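Local coordinates for isatin hydrolase (Ralstonia solanacearum, PDB 5NMP), which hydrolyses isatin to isatinate, opening the five-membered lactam ring, and carries a bound manganese(II) ion, at residues Val26-Thr31 with Asp234-Arg239; Ala117-Arg120 with Asp124-Leu127; Trp147-Thr152 with Ala241-Ala246; Tyr225-Leu230 with Leu258-Leu263. All blocks are in the same frame, centred on the assembly; numbering follows the deposited sequence.

Contact 1: residues Val26-Thr31 with Asp234-Arg239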
loop_
_atom_site.group_PDB
_atom_site.type_symbol
_atom_site.label_atom_id
_atom_site.label_comp_id
_atom_site.label_asym_id
_atom_site.label_seq_id
_atom_site.Cartn_x
_atom_site.Cartn_y
_atom_site.Cartn_z
ATOM N N VAL A 26 -11.560 6.725 4.079
ATOM C CA VAL A 26 -11.451 6.254 5.454
ATOM C C VAL A 26 -10.230 5.354 5.630
ATOM O O VAL A 26 -10.029 4.408 4.869
ATOM C CB VAL A 26 -12.716 5.494 5.889
ATOM C CG1 VAL A 26 -12.642 5.132 7.363
ATOM C CG2 VAL A 26 -13.952 6.330 5.613
ATOM N N ASP A 27 -9.415 5.665 6.633
ATOM C CA ASP A 27 -8.218 4.889 6.940
ATOM C C ASP A 27 -8.571 3.717 7.854
ATOM O O ASP A 27 -9.005 3.917 8.989
ATOM C CB ASP A 27 -7.160 5.781 7.601
ATOM C CG ASP A 27 -5.769 5.164 7.585
ATOM O OD1 ASP A 27 -5.629 3.993 7.174
ATOM O OD2 ASP A 27 -4.813 5.857 7.995
ATOM N N LEU A 28 -8.387 2.497 7.356
ATOM C CA LEU A 28 -8.725 1.303 8.124
ATOM C C LEU A 28 -7.489 0.650 8.729
ATOM O O LEU A 28 -7.537 -0.494 9.174
ATOM C CB LEU A 28 -9.457 0.291 7.242
ATOM C CG LEU A 28 -10.661 0.813 6.461
ATOM C CD1 LEU A 28 -11.346 -0.326 5.720
ATOM C CD2 LEU A 28 -11.634 1.524 7.388
ATOM N N THR A 29 -6.386 1.388 8.752
ATOM C CA THR A 29 -5.097 0.822 9.128
ATOM C C THR A 29 -4.658 1.225 10.538
ATOM O O THR A 29 -4.799 2.383 10.937
ATOM C CB THR A 29 -4.013 1.242 8.115
ATOM O OG1 THR A 29 -4.483 0.989 6.785
ATOM C CG2 THR A 29 -2.725 0.472 8.341
ATOM N N GLN A 30 -4.140 0.256 11.288
ATOM C CA GLN A 30 -3.524 0.518 12.583
ATOM C C GLN A 30 -2.118 1.085 12.388
ATOM O O GLN A 30 -1.519 0.914 11.326
ATOM C CB GLN A 30 -3.462 -0.760 13.425
ATOM C CG GLN A 30 -4.813 -1.325 13.845
ATOM C CD GLN A 30 -5.317 -0.741 15.154
ATOM O OE1 GLN A 30 -4.886 0.330 15.576
ATOM N NE2 GLN A 30 -6.232 -1.451 15.806
ATOM N N THR A 31 -1.586 1.745 13.410
ATOM C CA THR A 31 -0.254 2.334 13.322
ATOM C C THR A 31 0.852 1.333 13.658
ATOM O O THR A 31 0.863 0.747 14.742
ATOM C CB THR A 31 -0.121 3.557 14.253
ATOM O OG1 THR A 31 -0.931 4.625 13.751
ATOM C CG2 THR A 31 1.322 4.028 14.318
ATOM N N ASP A 234 -16.510 0.919 11.983
ATOM C CA ASP A 234 -17.722 1.594 12.432
ATOM C C ASP A 234 -18.051 2.830 11.596
ATOM O O ASP A 234 -19.147 3.378 11.698
ATOM C CB ASP A 234 -17.587 1.993 13.902
ATOM C CG ASP A 234 -16.393 2.896 14.152
ATOM O OD1 ASP A 234 -16.575 4.131 14.185
ATOM O OD2 ASP A 234 -15.269 2.371 14.309
ATOM N N GLN A 235 -17.102 3.275 10.778
ATOM C CA GLN A 235 -17.314 4.445 9.933
ATOM C C GLN A 235 -17.724 4.050 8.522
ATOM O O GLN A 235 -17.859 4.902 7.641
ATOM C CB GLN A 235 -16.054 5.310 9.882
ATOM C CG GLN A 235 -15.671 5.915 11.216
ATOM C CD GLN A 235 -14.453 6.809 11.118
ATOM O OE1 GLN A 235 -14.264 7.515 10.127
ATOM N NE2 GLN A 235 -13.614 6.777 12.147
ATOM N N LEU A 236 -17.924 2.753 8.313
ATOM C CA LEU A 236 -18.317 2.245 7.006
ATOM C C LEU A 236 -19.789 1.856 6.977
ATOM O O LEU A 236 -20.330 1.379 7.974
ATOM C CB LEU A 236 -17.456 1.043 6.621
ATOM C CG LEU A 236 -15.953 1.296 6.507
ATOM C CD1 LEU A 236 -15.261 0.085 5.890
ATOM C CD2 LEU A 236 -15.679 2.552 5.698
ATOM N N PRO A 237 -20.442 2.057 5.825
ATOM C CA PRO A 237 -21.822 1.614 5.620
ATOM C C PRO A 237 -21.890 0.095 5.507
ATOM O O PRO A 237 -20.857 -0.530 5.268
ATOM C CB PRO A 237 -22.207 2.285 4.302
ATOM C CG PRO A 237 -20.920 2.389 3.567
ATOM C CD PRO A 237 -19.885 2.691 4.617
ATOM N N PRO A 238 -23.084 -0.493 5.683
ATOM C CA PRO A 238 -23.243 -1.942 5.514
ATOM C C PRO A 238 -22.788 -2.407 4.135
ATOM O O PRO A 238 -22.190 -3.475 4.011
ATOM C CB PRO A 238 -24.748 -2.154 5.696
ATOM C CG PRO A 238 -25.185 -1.012 6.534
ATOM C CD PRO A 238 -24.335 0.150 6.119
ATOM N N ARG A 239 -23.065 -1.598 3.116
ATOM C CA ARG A 239 -22.656 -1.920 1.755
ATOM C C ARG A 239 -22.418 -0.658 0.925
ATOM O O ARG A 239 -22.975 0.403 1.211
ATOM C CB ARG A 239 -23.703 -2.809 1.082
ATOM C CG ARG A 239 -25.069 -2.167 0.946
ATOM C CD ARG A 239 -26.065 -3.168 0.406
ATOM N NE ARG A 239 -25.521 -3.897 -0.734
ATOM C CZ ARG A 239 -25.931 -5.103 -1.114
ATOM N NH1 ARG A 239 -25.377 -5.693 -2.164
ATOM N NH2 ARG A 239 -26.891 -5.720 -0.440
#
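D27 OD1, on the residue between V26 and L28, which pack against Q235 and L236, accepts the backbone N of T29 at 3.1 Å. The amide comes from above the carboxylate plane, 52° out of it, and closes an Asx turn just where strand 24-27 gives way to loop. The other carboxylate oxygen, OD2, forms a salt bridge with R259, so D27 is held from two directions. V26 points toward the loop 234-239, and L28 reaches it with the end of its side chain. V26 straddles two neighbours. Its CG1, anti to the backbone N (chi1 -174°), crosses the extended Q235 chain and lies 4.0 Å from Q235 OE1, a van der Waals approach without a bond. CG2, on the other branch, slides past L236 in the opposite sense and meets L236 CD2 at 4.2 Å. The second methyl of L236 is taken by L28: the two leucines reach toward each other tip to tip, and L28 CD1 stands 3.9 Å from L236 CD1. Thus the two branches of L236 divide between two residues of the 26-31 segment. Strand 24-27 is one of the two outermost strands of the mixed sheet within this chain, next to strand 261-264, and L236, in the loop leading to strand 239-244, packs on A262 and V264 while also touching L149 of strand 147-151.

Contact 2: residues Ala117-Arg120 with Asp124-Leu127; sequences AQVR and DWLL
One face of the W125 indole is covered by Q118, whose CB lies 3.5 Å from the centroid of the five-membered ring and only 13° off its normal, a CH-pi contact. Q118 CG continues over the same system, 3.6 Å from W125 NE1 and 3.7 Å from W125 CE2, toward the six-membered ring. The two side chains run side by side in the same direction, and the glutamine chain then bends beyond CG, leaving the amide plane 47° from that of the indole. V119 approaches obliquely and more loosely, with CG2 4.4 Å from W125 CE3. The ring of F131, on helix 129-139, meets the indole in an edge-to-face arrangement, and F150 of strand 147-151 also touches it. W125 swings its ring back toward the helix with CG anti to its own backbone N (chi1 -170°). Only three residues separate the segments, and within that turn N122 OD1 accepts the backbone N of D124. The contact therefore folds helix 116-119 against W125, just before strand 126-127, which pairs in parallel with strand 176-177. No hydrogen bond joins the segments: dispersion and the weak attraction of an aliphatic CH for a pi face hold them, with Q118 contributing its CB and CG methylenes and V119 a methyl.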
loop_
_atom_site.group_PDB
_atom_site.type_symbol
_atom_site.label_atom_id
_atom_site.label_comp_id
_atom_site.label_asym_id
_atom_site.label_seq_id
_atom_site.Cartn_x
_atom_site.Cartn_y
_atom_site.Cartn_z
ATOM N N ALA A 117 -21.911 -5.867 19.320
ATOM C CA ALA A 117 -22.732 -6.069 20.509
ATOM C C ALA A 117 -22.645 -7.510 21.013
ATOM O O ALA A 117 -22.682 -7.758 22.217
ATOM C CB ALA A 117 -24.175 -5.700 20.223
ATOM N N GLN A 118 -22.524 -8.453 20.083
ATOM C CA GLN A 118 -22.458 -9.870 20.425
ATOM C C GLN A 118 -21.108 -10.231 21.030
ATOM O O GLN A 118 -21.034 -10.981 22.003
ATOM C CB GLN A 118 -22.724 -10.738 19.189
ATOM C CG GLN A 118 -24.177 -10.757 18.724
ATOM C CD GLN A 118 -24.592 -9.482 18.011
ATOM O OE1 GLN A 118 -23.758 -8.639 17.675
ATOM N NE2 GLN A 118 -25.890 -9.336 17.776
ATOM N N VAL A 119 -20.045 -9.692 20.442
ATOM C CA VAL A 119 -18.684 -9.951 20.896
ATOM C C VAL A 119 -18.432 -9.285 22.248
ATOM O O VAL A 119 -17.613 -9.744 23.048
ATOM C CB VAL A 119 -17.660 -9.462 19.853
ATOM C CG1 VAL A 119 -16.234 -9.664 20.342
ATOM C CG2 VAL A 119 -17.880 -10.191 18.533
ATOM N N ARG A 120 -19.169 -8.215 22.512
ATOM C CA ARG A 120 -19.069 -7.515 23.781
ATOM C C ARG A 120 -19.513 -8.407 24.938
ATOM O O ARG A 120 -19.094 -8.211 26.080
ATOM C CB ARG A 120 -19.906 -6.237 23.740
ATOM C CG ARG A 120 -19.475 -5.177 24.731
ATOM C CD ARG A 120 -19.836 -3.786 24.231
ATOM N NE ARG A 120 -21.269 -3.634 23.986
ATOM C CZ ARG A 120 -21.787 -3.082 22.893
ATOM N NH1 ARG A 120 -20.991 -2.625 21.933
ATOM N NH2 ARG A 120 -23.103 -2.986 22.759
ATOM N N ASP A 124 -15.752 -15.384 22.497
ATOM C CA ASP A 124 -15.624 -16.577 21.661
ATOM C C ASP A 124 -16.790 -16.711 20.693
ATOM O O ASP A 124 -17.021 -17.784 20.130
ATOM C CB ASP A 124 -15.522 -17.829 22.526
ATOM C CG ASP A 124 -14.173 -17.960 23.192
ATOM O OD1 ASP A 124 -14.130 -18.121 24.430
ATOM O OD2 ASP A 124 -13.154 -17.907 22.473
ATOM N N TRP A 125 -17.516 -15.612 20.506
ATOM C CA TRP A 125 -18.710 -15.594 19.665
ATOM C C TRP A 125 -18.409 -16.038 18.236
ATOM O O TRP A 125 -17.395 -15.658 17.653
ATOM C CB TRP A 125 -19.323 -14.194 19.669
ATOM C CG TRP A 125 -20.676 -14.111 19.037
ATOM C CD1 TRP A 125 -21.877 -14.349 19.636
ATOM C CD2 TRP A 125 -20.968 -13.747 17.682
ATOM N NE1 TRP A 125 -22.899 -14.162 18.738
ATOM C CE2 TRP A 125 -22.367 -13.793 17.531
ATOM C CE3 TRP A 125 -20.180 -13.391 16.583
ATOM C CZ2 TRP A 125 -22.998 -13.495 16.325
ATOM C CZ3 TRP A 125 -20.807 -13.095 15.387
ATOM C CH2 TRP A 125 -22.203 -13.150 15.267
ATOM N N LEU A 126 -19.304 -16.846 17.678
ATOM C CA LEU A 126 -19.100 -17.408 16.352
ATOM C C LEU A 126 -20.089 -16.857 15.333
ATOM O O LEU A 126 -21.303 -16.887 15.547
ATOM C CB LEU A 126 -19.200 -18.933 16.404
ATOM C CG LEU A 126 -18.200 -19.629 17.326
ATOM C CD1 LEU A 126 -18.424 -21.129 17.338
ATOM C CD2 LEU A 126 -16.776 -19.297 16.906
ATOM N N LEU A 127 -19.553 -16.354 14.226
ATOM C CA LEU A 127 -20.361 -15.908 13.097
ATOM C C LEU A 127 -20.964 -17.114 12.385
ATOM O O LEU A 127 -20.241 -17.980 11.891
ATOM C CB LEU A 127 -19.513 -15.083 12.126
ATOM C CG LEU A 127 -20.202 -14.522 10.881
ATOM C CD1 LEU A 127 -21.320 -13.580 11.276
ATOM C CD2 LEU A 127 -19.194 -13.812 10.000
#

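Contact 3: residues Trp147-Thr152 with Ala241-Ala246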
loop_
_atom_site.group_PDB
_atom_site.type_symbol
_atom_site.label_atom_id
_atom_site.label_comp_id
_atom_site.label_asym_id
_atom_site.label_seq_id
_atom_site.Cartn_x
_atom_site.Cartn_y
_atom_site.Cartn_z
ATOM N N TRP A 147 -15.301 -8.040 -0.500
ATOM C CA TRP A 147 -14.779 -8.330 0.832
ATOM C C TRP A 147 -15.925 -8.503 1.818
ATOM O O TRP A 147 -16.942 -7.815 1.731
ATOM C CB TRP A 147 -13.861 -7.213 1.338
ATOM C CG TRP A 147 -12.502 -7.164 0.726
ATOM C CD1 TRP A 147 -12.080 -6.323 -0.260
ATOM C CD2 TRP A 147 -11.370 -7.969 1.078
ATOM N NE1 TRP A 147 -10.760 -6.561 -0.553
ATOM C CE2 TRP A 147 -10.301 -7.569 0.254
ATOM C CE3 TRP A 147 -11.160 -8.995 2.005
ATOM C CZ2 TRP A 147 -9.041 -8.157 0.326
ATOM C CZ3 TRP A 147 -9.907 -9.578 2.076
ATOM C CH2 TRP A 147 -8.864 -9.158 1.242
ATOM N N VAL A 148 -15.753 -9.419 2.759
ATOM C CA VAL A 148 -16.645 -9.494 3.904
ATOM C C VAL A 148 -15.888 -9.008 5.133
ATOM O O VAL A 148 -15.029 -9.713 5.664
ATOM C CB VAL A 148 -17.172 -10.919 4.133
ATOM C CG1 VAL A 148 -18.049 -10.968 5.378
ATOM C CG2 VAL A 148 -17.945 -11.391 2.920
ATOM N N LEU A 149 -16.193 -7.790 5.570
ATOM C CA LEU A 149 -15.505 -7.200 6.714
ATOM C C LEU A 149 -16.269 -7.470 8.011
ATOM O O LEU A 149 -17.393 -7.000 8.201
ATOM C CB LEU A 149 -15.304 -5.697 6.503
ATOM C CG LEU A 149 -14.511 -5.332 5.241
ATOM C CD1 LEU A 149 -14.238 -3.840 5.168
ATOM C CD2 LEU A 149 -13.210 -6.122 5.164
ATOM N N PHE A 150 -15.640 -8.241 8.892
ATOM C CA PHE A 150 -16.228 -8.656 10.160
ATOM C C PHE A 150 -15.959 -7.617 11.250
ATOM O O PHE A 150 -14.893 -7.620 11.865
ATOM C CB PHE A 150 -15.657 -10.022 10.562
ATOM C CG PHE A 150 -16.351 -10.668 11.728
ATOM C CD1 PHE A 150 -17.648 -10.321 12.073
ATOM C CD2 PHE A 150 -15.697 -11.634 12.482
ATOM C CE1 PHE A 150 -18.280 -10.926 13.149
ATOM C CE2 PHE A 150 -16.322 -12.241 13.559
ATOM C CZ PHE A 150 -17.616 -11.886 13.893
ATOM N N ARG A 151 -16.922 -6.731 11.488
ATOM C CA ARG A 151 -16.770 -5.705 12.520
ATOM C C ARG A 151 -17.074 -6.241 13.915
ATOM O O ARG A 151 -18.163 -6.759 14.168
ATOM C CB ARG A 151 -17.672 -4.505 12.240
ATOM C CG ARG A 151 -17.581 -3.460 13.330
ATOM C CD ARG A 151 -18.652 -2.399 13.226
ATOM N NE ARG A 151 -18.639 -1.554 14.415
ATOM C CZ ARG A 151 -19.631 -0.750 14.777
ATOM N NH1 ARG A 151 -20.731 -0.673 14.039
ATOM N NH2 ARG A 151 -19.523 -0.024 15.883
ATOM N N THR A 152 -16.113 -6.095 14.823
ATOM C CA THR A 152 -16.246 -6.613 16.180
ATOM C C THR A 152 -15.856 -5.589 17.244
ATOM O O THR A 152 -15.960 -5.867 18.437
ATOM C CB THR A 152 -15.377 -7.863 16.379
ATOM O OG1 THR A 152 -14.017 -7.546 16.059
ATOM C CG2 THR A 152 -15.855 -9.002 15.487
ATOM N N ALA A 241 -19.187 0.503 0.149
ATOM C CA ALA A 241 -17.809 0.943 0.322
ATOM C C ALA A 241 -16.886 0.230 -0.659
ATOM O O ALA A 241 -17.159 -0.893 -1.082
ATOM C CB ALA A 241 -17.349 0.708 1.748
ATOM N N PHE A 242 -15.793 0.893 -1.015
ATOM C CA PHE A 242 -14.832 0.345 -1.964
ATOM C C PHE A 242 -13.446 0.302 -1.326
ATOM O O PHE A 242 -12.966 1.308 -0.803
ATOM C CB PHE A 242 -14.816 1.179 -3.246
ATOM C CG PHE A 242 -14.187 0.481 -4.414
ATOM C CD1 PHE A 242 -14.938 -0.361 -5.215
ATOM C CD2 PHE A 242 -12.846 0.663 -4.710
ATOM C CE1 PHE A 242 -14.365 -1.009 -6.286
ATOM C CE2 PHE A 242 -12.264 0.016 -5.781
ATOM C CZ PHE A 242 -13.025 -0.820 -6.571
ATOM N N ILE A 243 -12.804 -0.860 -1.361
ATOM C CA ILE A 243 -11.560 -1.039 -0.623
ATOM C C ILE A 243 -10.308 -0.981 -1.493
ATOM O O ILE A 243 -10.214 -1.654 -2.519
ATOM C CB ILE A 243 -11.556 -2.375 0.135
ATOM C CG1 ILE A 243 -12.784 -2.473 1.043
ATOM C CG2 ILE A 243 -10.275 -2.529 0.944
ATOM C CD1 ILE A 243 -12.908 -1.341 2.032
ATOM N N LEU A 244 -9.349 -0.164 -1.070
ATOM C CA LEU A 244 -8.023 -0.159 -1.670
ATOM C C LEU A 244 -7.070 -0.932 -0.764
ATOM O O LEU A 244 -6.706 -0.459 0.312
ATOM C CB LEU A 244 -7.517 1.272 -1.884
ATOM C CG LEU A 244 -8.474 2.259 -2.561
ATOM C CD1 LEU A 244 -7.828 3.629 -2.692
ATOM C CD2 LEU A 244 -8.931 1.748 -3.920
ATOM N N ALA A 245 -6.682 -2.130 -1.190
ATOM C CA ALA A 245 -5.800 -2.966 -0.382
ATOM C C ALA A 245 -4.710 -3.604 -1.231
ATOM O O ALA A 245 -4.836 -4.750 -1.661
ATOM C CB ALA A 245 -6.602 -4.038 0.343
ATOM N N ALA A 246 -3.637 -2.857 -1.462
ATOM C CA ALA A 246 -2.518 -3.344 -2.257
ATOM C C ALA A 246 -1.303 -3.639 -1.379
ATOM O O ALA A 246 -0.766 -2.741 -0.726
ATOM C CB ALA A 246 -2.163 -2.338 -3.338
HETATM O O HOH W 1 -9.510 -4.646 -2.108
#
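Just ahead of I243, which meets W147 and L149, F242 points away from strand 147-151, and its side chain packs on L263 and on L18 of the second subunit. I243 points the other way and carries most of the contact. Its CB lies 4.0 Å from W147 CD1 and its CG1 4.1 Å from the same atom, the two side chains crossing at about a right angle. With CG1 anti to the carbonyl carbon and chi2 at -57°, the I243 chain folds so that CD1 reaches L149 CD1 at 4.2 Å. The backbone at I243 is linked to the indole as well: W147 NE1 donates to a water 2.8 Å away, in the ring plane at its edge, and that water lies 3.1 Å from I243 O, to which it can donate in turn. The two strands are not neighbours in the mixed sheet. Strand 107-114 runs between them, parallel to 147-151 and antiparallel to 239-244, and the small side chain of A110 is touched by both W147 and I243, which meet above it. W147 is further placed by an edge-to-face contact with H192. Next along the segment, L244 also points away; its side chain packs on V107 of its own chain and V107 of the second subunit. A245 points back toward strand 147-151, but its CB stays 4.8 Å from W147 CZ2. A246 then packs on R259 of the second subunit.

Contact 4: residues Tyr225-Leu230 with Leu258-Leu263; sequences YGLQCL and LRVLAL
L230 and V260 cross at about a right angle, the end of the leucine set against the valine fork. L230 CD2 is 3.9 Å from V260 CG2 and equally 3.9 Å from V260 CG1, so one methyl seats against both branches. V260 CG1 stands anti to its backbone N (chi1 -178°), which turns the fork toward the 225-230 segment. L227 comes at the same valine obliquely, with CD2 4.2 Å from V260 CG2; that valine methyl is therefore shared by two leucines. The same L227 CD2 also meets L258 CD2 at 4.2 Å, here with the side chains again crossing at about a right angle. L258 gets there with CG in the crowded position between its backbone N and carbonyl carbon (chi1 80°), whereas L227 and L230 both hold CG anti to the carbonyl carbon. Behind these side chains, L227 packs on F81, L230 on L149, and V260 on I243. Strands 261-264 and 225-228 have four others between them in sheet order, and contact between segments on or beside such distant strands is consistent with a strongly curved sheet. Q228, a manganese ligand observed for this protein but not bound to the metal in this chain, follows directly after L227. Across the two segments the contact is entirely aliphatic: methyl packing joins them without a hydrogen bond, making a buried apolar layer beside the polar metal site.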
loop_
_atom_site.group_PDB
_atom_site.type_symbol
_atom_site.label_atom_id
_atom_site.label_comp_id
_atom_site.label_asym_id
_atom_site.label_seq_id
_atom_site.Cartn_x
_atom_site.Cartn_y
_atom_site.Cartn_z
ATOM N N TYR A 225 -8.458 -14.323 -0.254
ATOM C CA TYR A 225 -7.521 -13.516 0.528
ATOM C C TYR A 225 -8.053 -13.141 1.912
ATOM O O TYR A 225 -9.239 -13.311 2.201
ATOM C CB TYR A 225 -7.161 -12.244 -0.247
ATOM C CG TYR A 225 -6.946 -12.480 -1.726
ATOM C CD1 TYR A 225 -5.789 -13.093 -2.191
ATOM C CD2 TYR A 225 -7.903 -12.096 -2.656
ATOM C CE1 TYR A 225 -5.591 -13.315 -3.538
ATOM C CE2 TYR A 225 -7.713 -12.314 -4.006
ATOM C CZ TYR A 225 -6.555 -12.923 -4.442
ATOM O OH TYR A 225 -6.362 -13.144 -5.787
ATOM N N GLY A 226 -7.167 -12.626 2.762
ATOM C CA GLY A 226 -7.548 -12.202 4.099
ATOM C C GLY A 226 -6.972 -10.857 4.511
ATOM O O GLY A 226 -5.911 -10.446 4.034
ATOM N N LEU A 227 -7.684 -10.163 5.396
ATOM C CA LEU A 227 -7.208 -8.914 5.979
ATOM C C LEU A 227 -7.291 -8.989 7.498
ATOM O O LEU A 227 -8.256 -9.519 8.047
ATOM C CB LEU A 227 -8.014 -7.723 5.460
ATOM C CG LEU A 227 -7.715 -7.273 4.029
ATOM C CD1 LEU A 227 -8.684 -6.192 3.589
ATOM C CD2 LEU A 227 -6.277 -6.785 3.912
ATOM N N GLN A 228 -6.276 -8.462 8.176
ATOM C CA GLN A 228 -6.220 -8.542 9.631
ATOM C C GLN A 228 -5.870 -7.201 10.269
ATOM O O GLN A 228 -5.243 -6.347 9.639
ATOM C CB GLN A 228 -5.214 -9.612 10.057
ATOM C CG GLN A 228 -5.566 -11.005 9.544
ATOM C CD GLN A 228 -4.565 -12.063 9.960
ATOM O OE1 GLN A 228 -3.755 -11.851 10.861
ATOM N NE2 GLN A 228 -4.617 -13.215 9.301
ATOM N N CYS A 229 -6.295 -7.030 11.521
ATOM C CA CYS A 229 -6.020 -5.830 12.310
ATOM C C CYS A 229 -6.560 -4.563 11.658
ATOM O O CYS A 229 -5.876 -3.540 11.598
ATOM C CB CYS A 229 -4.518 -5.689 12.562
ATOM S SG CYS A 229 -3.836 -6.986 13.613
ATOM N N LEU A 230 -7.796 -4.637 11.179
ATOM C CA LEU A 230 -8.466 -3.474 10.619
ATOM C C LEU A 230 -9.085 -2.630 11.726
ATOM O O LEU A 230 -9.410 -3.139 12.799
ATOM C CB LEU A 230 -9.546 -3.901 9.623
ATOM C CG LEU A 230 -9.106 -4.628 8.350
ATOM C CD1 LEU A 230 -10.321 -5.084 7.568
ATOM C CD2 LEU A 230 -8.222 -3.739 7.487
ATOM N N LEU A 258 0.116 -3.455 4.976
ATOM C CA LEU A 258 -0.316 -2.564 3.913
ATOM C C LEU A 258 -1.199 -1.451 4.445
ATOM O O LEU A 258 -1.685 -1.508 5.571
ATOM C CB LEU A 258 -1.058 -3.341 2.821
ATOM C CG LEU A 258 -2.527 -3.723 3.048
ATOM C CD1 LEU A 258 -3.121 -4.327 1.782
ATOM C CD2 LEU A 258 -2.685 -4.682 4.216
ATOM N N ARG A 259 -1.399 -0.431 3.621
ATOM C CA ARG A 259 -2.283 0.670 3.960
ATOM C C ARG A 259 -3.666 0.410 3.376
ATOM O O ARG A 259 -3.892 0.615 2.185
ATOM C CB ARG A 259 -1.719 1.991 3.433
ATOM C CG ARG A 259 -2.324 3.230 4.067
ATOM C CD ARG A 259 -2.043 3.263 5.554
ATOM N NE ARG A 259 -2.551 4.476 6.182
ATOM C CZ ARG A 259 -1.811 5.550 6.435
ATOM N NH1 ARG A 259 -0.524 5.561 6.110
ATOM N NH2 ARG A 259 -2.355 6.612 7.016
ATOM N N VAL A 260 -4.587 -0.050 4.215
ATOM C CA VAL A 260 -5.946 -0.336 3.766
ATOM C C VAL A 260 -6.816 0.916 3.814
ATOM O O VAL A 260 -6.950 1.549 4.862
ATOM C CB VAL A 260 -6.608 -1.435 4.617
ATOM C CG1 VAL A 260 -8.002 -1.740 4.092
ATOM C CG2 VAL A 260 -5.751 -2.690 4.623
ATOM N N LEU A 261 -7.406 1.264 2.676
ATOM C CA LEU A 261 -8.264 2.439 2.581
ATOM C C LEU A 261 -9.656 2.072 2.086
ATOM O O LEU A 261 -9.824 1.126 1.318
ATOM C CB LEU A 261 -7.649 3.486 1.650
ATOM C CG LEU A 261 -6.267 4.033 2.006
ATOM C CD1 LEU A 261 -5.832 5.060 0.974
ATOM C CD2 LEU A 261 -6.266 4.632 3.405
ATOM N N ALA A 262 -10.650 2.834 2.525
ATOM C CA ALA A 262 -12.021 2.637 2.074
ATOM C C ALA A 262 -12.571 3.908 1.434
ATOM O O ALA A 262 -12.446 4.997 1.994
ATOM C CB ALA A 262 -12.898 2.207 3.230
ATOM N N LEU A 263 -13.165 3.768 0.254
ATOM C CA LEU A 263 -13.865 4.878 -0.378
ATOM C C LEU A 263 -15.349 4.789 -0.036
ATOM O O LEU A 263 -15.954 3.723 -0.139
ATOM C CB LEU A 263 -13.662 4.874 -1.895
ATOM C CG LEU A 263 -12.235 4.972 -2.445
ATOM C CD1 LEU A 263 -12.269 5.155 -3.954
ATOM C CD2 LEU A 263 -11.457 6.100 -1.790
#

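In the fold
Contacts 1, 3 and 4 all reach the same sheet, their centres 6 to 9 Å apart, and interlock. Between contacts 1 and 3, L28 CD1 approaches I243 CD1 at 4.1 Å; between 1 and 4, T29 OG1 and V260 N form a probable hydrogen bond of 2.8 Å. Contacts 3 and 4 are joined where strands 239-244 and 261-264 pair, with F242 O 2.7 Å from L263 N in a probable hydrogen bond, and W147 CH2 packs on L227 CG at 3.6 Å. Contact 2 is peripheral, about 19 Å from contact 3 between centres, yet W125 CZ3 touches F150 CZ at 3.7 Å. The manganese site of H76, H80 and D82 lies nearest contact 4: the L227 side chain is about 9 Å from the ion, that of W147 about 11 Å.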